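Local coordinates for lipase chaperone (Burkholderia glumae, PDB 2ES4), which assists the folding of the extracellular lipase of Burkholderia glumae while that enzyme passes through the periplasm, at residues 242-247 / 271-276; 252-257 / 264-269. One frame throughout, in Å; residues are numbered along the deposited sequence.

Interaction 1: 242-247 / 271-276; sequences DLQKAG and QMQQDD
Gln244 meets Met272 and Gln273 with its side chain and carries the 242-247 side of the contact. The methyl CE of Met272 rests against the amide of Gln244, 3.4 Å from CD, and the two side chains cross at about a right angle. Met272 is extended up to its sulfur and bends only at the last torsion (chi3 77°), which sets CE against that amide. On the CG of Gln244 the nearest atom is Gln273 OE1, at 3.4 Å. The two amide planes are 74° apart and do not stack. Asp276 OD2 stays 3.9 Å from Gln244 OE1, a loose approach of two acceptors. The contact joins the last turn of helix 221-245 to the first half of helix 263-294. Gly247, the first residue to leave helical angles, has positive phi in a Schellman motif, and its N bonds to Gln244 O at 2.8 Å. The amide of Gln273 is held from just beyond this turn, where its NE2 donates to Ala248 O. Gln244 NE2 makes a weak hydrogen bond to a polar side chain of another protein chain. A basic side chain of that other chain packs on Met272.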
loop_
_atom_site.group_PDB
_atom_site.type_symbol
_atom_site.label_atom_id
_atom_site.label_comp_id
_atom_site.label_asym_id
_atom_site.label_seq_id
_atom_site.Cartn_x
_atom_site.Cartn_y
_atom_site.Cartn_z
ATOM N N ASP B 242 11.751 -12.360 17.279
ATOM C CA ASP B 242 12.157 -12.205 18.677
ATOM C C ASP B 242 13.456 -12.938 18.994
ATOM O O ASP B 242 14.307 -12.408 19.711
ATOM C CB ASP B 242 11.057 -12.680 19.629
ATOM C CG ASP B 242 9.840 -11.768 19.633
ATOM O OD1 ASP B 242 9.987 -10.545 19.408
ATOM O OD2 ASP B 242 8.725 -12.281 19.864
ATOM N N LEU B 243 13.621 -14.132 18.427
ATOM C CA LEU B 243 14.838 -14.911 18.645
ATOM C C LEU B 243 16.049 -14.237 18.009
ATOM O O LEU B 243 17.147 -14.272 18.566
ATOM C CB LEU B 243 14.672 -16.328 18.117
ATOM C CG LEU B 243 13.811 -17.216 19.008
ATOM C CD1 LEU B 243 13.413 -18.457 18.274
ATOM C CD2 LEU B 243 14.581 -17.558 20.277
ATOM N N GLN B 244 15.828 -13.569 16.878
ATOM C CA GLN B 244 16.903 -12.848 16.198
ATOM C C GLN B 244 17.346 -11.666 17.049
ATOM O O GLN B 244 18.543 -11.475 17.269
ATOM C CB GLN B 244 16.446 -12.329 14.846
ATOM C CG GLN B 244 16.102 -13.389 13.855
ATOM C CD GLN B 244 15.638 -12.805 12.551
ATOM O OE1 GLN B 244 16.434 -12.302 11.756
ATOM N NE2 GLN B 244 14.348 -12.903 12.300
ATOM N N LYS B 245 16.370 -10.916 17.568
ATOM C CA LYS B 245 16.633 -9.752 18.418
ATOM C C LYS B 245 17.371 -10.146 19.693
ATOM O O LYS B 245 18.165 -9.365 20.226
ATOM C CB LYS B 245 15.330 -9.049 18.791
ATOM C CG LYS B 245 14.659 -8.328 17.643
ATOM C CD LYS B 245 13.401 -7.607 18.103
ATOM C CE LYS B 245 12.752 -6.822 16.967
ATOM N NZ LYS B 245 12.308 -7.695 15.841
ATOM N N ALA B 246 17.130 -11.374 20.150
ATOM C CA ALA B 246 17.772 -11.907 21.346
ATOM C C ALA B 246 19.184 -12.405 21.038
ATOM O O ALA B 246 19.943 -12.735 21.953
ATOM C CB ALA B 246 16.933 -13.031 21.940
ATOM N N GLY B 247 19.523 -12.457 19.750
ATOM C CA GLY B 247 20.836 -12.910 19.323
ATOM C C GLY B 247 21.002 -14.415 19.365
ATOM O O GLY B 247 22.109 -14.913 19.593
ATOM N N GLN B 271 18.689 -21.937 9.215
ATOM C CA GLN B 271 19.454 -21.643 8.004
ATOM C C GLN B 271 19.479 -20.135 7.772
ATOM O O GLN B 271 20.501 -19.587 7.359
ATOM C CB GLN B 271 18.865 -22.342 6.779
ATOM C CG GLN B 271 19.723 -22.209 5.509
ATOM C CD GLN B 271 21.116 -22.797 5.679
ATOM O OE1 GLN B 271 21.270 -24.004 5.860
ATOM N NE2 GLN B 271 22.133 -21.942 5.650
ATOM N N MET B 272 18.356 -19.477 8.068
ATOM C CA MET B 272 18.248 -18.024 7.925
ATOM C C MET B 272 19.283 -17.350 8.829
ATOM O O MET B 272 19.986 -16.433 8.392
ATOM C CB MET B 272 16.845 -17.550 8.300
ATOM C CG MET B 272 16.674 -16.032 8.299
ATOM S SD MET B 272 15.164 -15.525 9.119
ATOM C CE MET B 272 15.666 -15.719 10.806
ATOM N N GLN B 273 19.398 -17.836 10.065
ATOM C CA GLN B 273 20.375 -17.297 11.013
ATOM C C GLN B 273 21.790 -17.512 10.524
ATOM O O GLN B 273 22.621 -16.602 10.595
ATOM C CB GLN B 273 20.237 -17.929 12.396
ATOM C CG GLN B 273 19.118 -17.391 13.245
ATOM C CD GLN B 273 19.182 -15.886 13.459
ATOM O OE1 GLN B 273 18.775 -15.112 12.595
ATOM N NE2 GLN B 273 19.667 -15.469 14.620
ATOM N N GLN B 274 22.039 -18.707 9.987
ATOM C CA GLN B 274 23.352 -19.061 9.454
ATOM C C GLN B 274 23.723 -18.197 8.253
ATOM O O GLN B 274 24.878 -17.777 8.127
ATOM C CB GLN B 274 23.408 -20.538 9.065
ATOM C CG GLN B 274 23.317 -21.459 10.246
ATOM C CD GLN B 274 23.452 -22.920 9.922
ATOM O OE1 GLN B 274 22.660 -23.473 9.164
ATOM N NE2 GLN B 274 24.456 -23.565 10.509
ATOM N N ASP B 275 22.740 -17.910 7.395
ATOM C CA ASP B 275 22.952 -17.063 6.218
ATOM C C ASP B 275 23.298 -15.641 6.659
ATOM O O ASP B 275 24.199 -15.018 6.092
ATOM C CB ASP B 275 21.705 -17.009 5.328
ATOM C CG ASP B 275 21.384 -18.337 4.658
ATOM O OD1 ASP B 275 22.131 -19.320 4.836
ATOM O OD2 ASP B 275 20.357 -18.402 3.952
ATOM N N ASP B 276 22.601 -15.153 7.689
ATOM C CA ASP B 276 22.837 -13.809 8.224
ATOM C C ASP B 276 24.206 -13.696 8.870
ATOM O O ASP B 276 24.892 -12.692 8.689
ATOM C CB ASP B 276 21.768 -13.414 9.246
ATOM C CG ASP B 276 20.436 -13.065 8.603
ATOM O OD1 ASP B 276 20.377 -12.864 7.372
ATOM O OD2 ASP B 276 19.435 -12.980 9.346
#

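Interaction 2: 252-257 / 264-269; sequences QMRAQI and EAAARA
Met253 and Ile257 reach helix 263-294 by different torsions. In Met253, CG stands anti to the backbone N (chi1 176°). This torsion and the bend at chi2 bring CG and SD alongside the methyl of Ala269, with Met253 CG 3.7 Å from Ala269 CB. In Ile257 the branch CG2 takes the place anti to the backbone N, while CG1 lies beside that N (chi1 -64°). CG2 is laid over the backbone of the facing helix, 3.6 Å from Ala266 CA. It also touches the methyl of Ala265, with Ile257 CG2 and Ala265 CB 4.2 Å apart. The other branch passes Ala269 more loosely, with Ile257 CG1 4.3 Å from Ala269 CB, and its end leads away toward Leu243.

Helices 250-258 and 263-294 form an antiparallel helical hairpin with a short connection. The axes of the two segments approach to 7.9 Å, with an angle of 160° between their directions. Small residues permit this closeness, since Ala265, Ala266 and Ala269 present only methyl groups. The backbones come nearest at Arg254 and Ala266, whose CA atoms are 4.5 Å apart. There the methyl of Ala266 points toward the neighbouring helix, and its CB lies 3.3 Å from Arg254 O. The aliphatic start of Arg254 borders the same methyl, with CG 4.1 Å from Ala266 CB. Its charged end turns to its own helix, where NH1 forms a salt bridge with Asp251. Arg268 contacts another protein chain, and its NE is hydrogen-bonded to that chain's backbone. Leu243 of helix 221-245 packs on both Met253 and Ile257.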
loop_
_atom_site.group_PDB
_atom_site.type_symbol
_atom_site.label_atom_id
_atom_site.label_comp_id
_atom_site.label_asym_id
_atom_site.label_seq_id
_atom_site.Cartn_x
_atom_site.Cartn_y
_atom_site.Cartn_z
ATOM N N GLN B 252 20.142 -22.506 18.751
ATOM C CA GLN B 252 19.111 -22.039 19.678
ATOM C C GLN B 252 17.833 -21.705 18.921
ATOM O O GLN B 252 16.730 -22.009 19.387
ATOM C CB GLN B 252 19.575 -20.808 20.440
ATOM C CG GLN B 252 20.758 -21.044 21.354
ATOM C CD GLN B 252 21.216 -19.772 22.029
ATOM O OE1 GLN B 252 21.389 -18.737 21.386
ATOM N NE2 GLN B 252 21.406 -19.839 23.342
ATOM N N MET B 253 17.997 -21.103 17.745
ATOM C CA MET B 253 16.870 -20.747 16.884
ATOM C C MET B 253 16.131 -22.025 16.493
ATOM O O MET B 253 14.919 -22.109 16.649
ATOM C CB MET B 253 17.365 -20.031 15.628
ATOM C CG MET B 253 16.280 -19.708 14.610
ATOM S SD MET B 253 15.072 -18.485 15.135
ATOM C CE MET B 253 15.935 -16.984 14.715
ATOM N N ARG B 254 16.884 -23.034 16.060
ATOM C CA ARG B 254 16.309 -24.313 15.666
ATOM C C ARG B 254 15.567 -24.976 16.821
ATOM O O ARG B 254 14.424 -25.383 16.658
ATOM C CB ARG B 254 17.386 -25.269 15.168
ATOM C CG ARG B 254 16.833 -26.587 14.596
ATOM C CD ARG B 254 17.922 -27.593 14.259
ATOM N NE ARG B 254 18.915 -27.067 13.320
ATOM C CZ ARG B 254 20.155 -26.718 13.656
ATOM N NH1 ARG B 254 20.566 -26.838 14.914
ATOM N NH2 ARG B 254 20.979 -26.228 12.741
ATOM N N ALA B 255 16.208 -25.029 17.987
ATOM C CA ALA B 255 15.624 -25.653 19.177
ATOM C C ALA B 255 14.317 -25.021 19.631
ATOM O O ALA B 255 13.314 -25.720 19.811
ATOM C CB ALA B 255 16.621 -25.657 20.315
ATOM N N GLN B 256 14.319 -23.698 19.765
ATOM C CA GLN B 256 13.134 -22.976 20.198
ATOM C C GLN B 256 11.983 -23.016 19.194
ATOM O O GLN B 256 10.825 -23.215 19.574
ATOM C CB GLN B 256 13.480 -21.532 20.558
ATOM C CG GLN B 256 12.315 -20.746 21.164
ATOM C CD GLN B 256 11.684 -21.460 22.348
ATOM O OE1 GLN B 256 12.377 -21.860 23.288
ATOM N NE2 GLN B 256 10.371 -21.668 22.281
ATOM N N ILE B 257 12.303 -22.826 17.920
ATOM C CA ILE B 257 11.283 -22.853 16.883
ATOM C C ILE B 257 10.717 -24.257 16.676
ATOM O O ILE B 257 9.524 -24.411 16.410
ATOM C CB ILE B 257 11.819 -22.291 15.553
ATOM C CG1 ILE B 257 12.184 -20.815 15.705
ATOM C CG2 ILE B 257 10.783 -22.422 14.438
ATOM C CD1 ILE B 257 11.019 -19.913 16.074
ATOM N N GLU B 264 10.259 -28.275 10.468
ATOM C CA GLU B 264 10.457 -27.738 9.118
ATOM C C GLU B 264 10.756 -26.247 9.167
ATOM O O GLU B 264 11.724 -25.786 8.558
ATOM C CB GLU B 264 9.242 -27.997 8.238
ATOM C CG GLU B 264 9.068 -29.456 7.868
ATOM C CD GLU B 264 7.709 -29.735 7.266
ATOM O OE1 GLU B 264 6.704 -29.670 8.005
ATOM O OE2 GLU B 264 7.647 -30.017 6.053
ATOM N N ALA B 265 9.950 -25.513 9.934
ATOM C CA ALA B 265 10.141 -24.075 10.101
ATOM C C ALA B 265 11.422 -23.814 10.886
ATOM O O ALA B 265 12.136 -22.847 10.614
ATOM C CB ALA B 265 8.948 -23.459 10.792
ATOM N N ALA B 266 11.741 -24.721 11.814
ATOM C CA ALA B 266 12.959 -24.610 12.616
ATOM C C ALA B 266 14.208 -24.707 11.777
ATOM O O ALA B 266 15.151 -23.946 11.984
ATOM C CB ALA B 266 12.989 -25.648 13.691
ATOM N N ALA B 267 14.191 -25.618 10.807
ATOM C CA ALA B 267 15.329 -25.810 9.916
ATOM C C ALA B 267 15.513 -24.585 9.024
ATOM O O ALA B 267 16.641 -24.126 8.826
ATOM C CB ALA B 267 15.144 -27.055 9.073
ATOM N N ARG B 268 14.399 -24.023 8.550
ATOM C CA ARG B 268 14.442 -22.831 7.700
ATOM C C ARG B 268 14.928 -21.613 8.478
ATOM O O ARG B 268 15.743 -20.837 7.969
ATOM C CB ARG B 268 13.073 -22.538 7.095
ATOM C CG ARG B 268 12.599 -23.582 6.098
ATOM C CD ARG B 268 11.346 -23.132 5.387
ATOM N NE ARG B 268 10.209 -23.005 6.296
ATOM C CZ ARG B 268 9.245 -23.915 6.447
ATOM N NH1 ARG B 268 9.266 -25.042 5.746
ATOM N NH2 ARG B 268 8.231 -23.669 7.266
ATOM N N ALA B 269 14.457 -21.475 9.718
ATOM C CA ALA B 269 14.850 -20.360 10.583
ATOM C C ALA B 269 16.321 -20.440 10.978
ATOM O O ALA B 269 17.006 -19.413 11.040
ATOM C CB ALA B 269 13.976 -20.310 11.815
#

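Overall arrangement
Interactions 1 and 2 have centres 10 Å apart and both use helix 263-294. Along the chain the order is 242-247, 252-257, 264-269 and 271-276, so the hairpin of interaction 2 lies between the two segments of interaction 1. Helix 250-258 packs against helix 221-245 as well as against helix 263-294. The contacts meet at Met253: its CE lies 3.5 Å from Gln273 CG, and its SD lies 3.6 Å from Leu243 CD1. Three successive helices thus pack together here; the centres of the two contacts lie about 27 and 28 Å from the centre of the chain. Both contacts border another protein chain, in keeping with a chaperone that engages its partner along an extended helical scaffold.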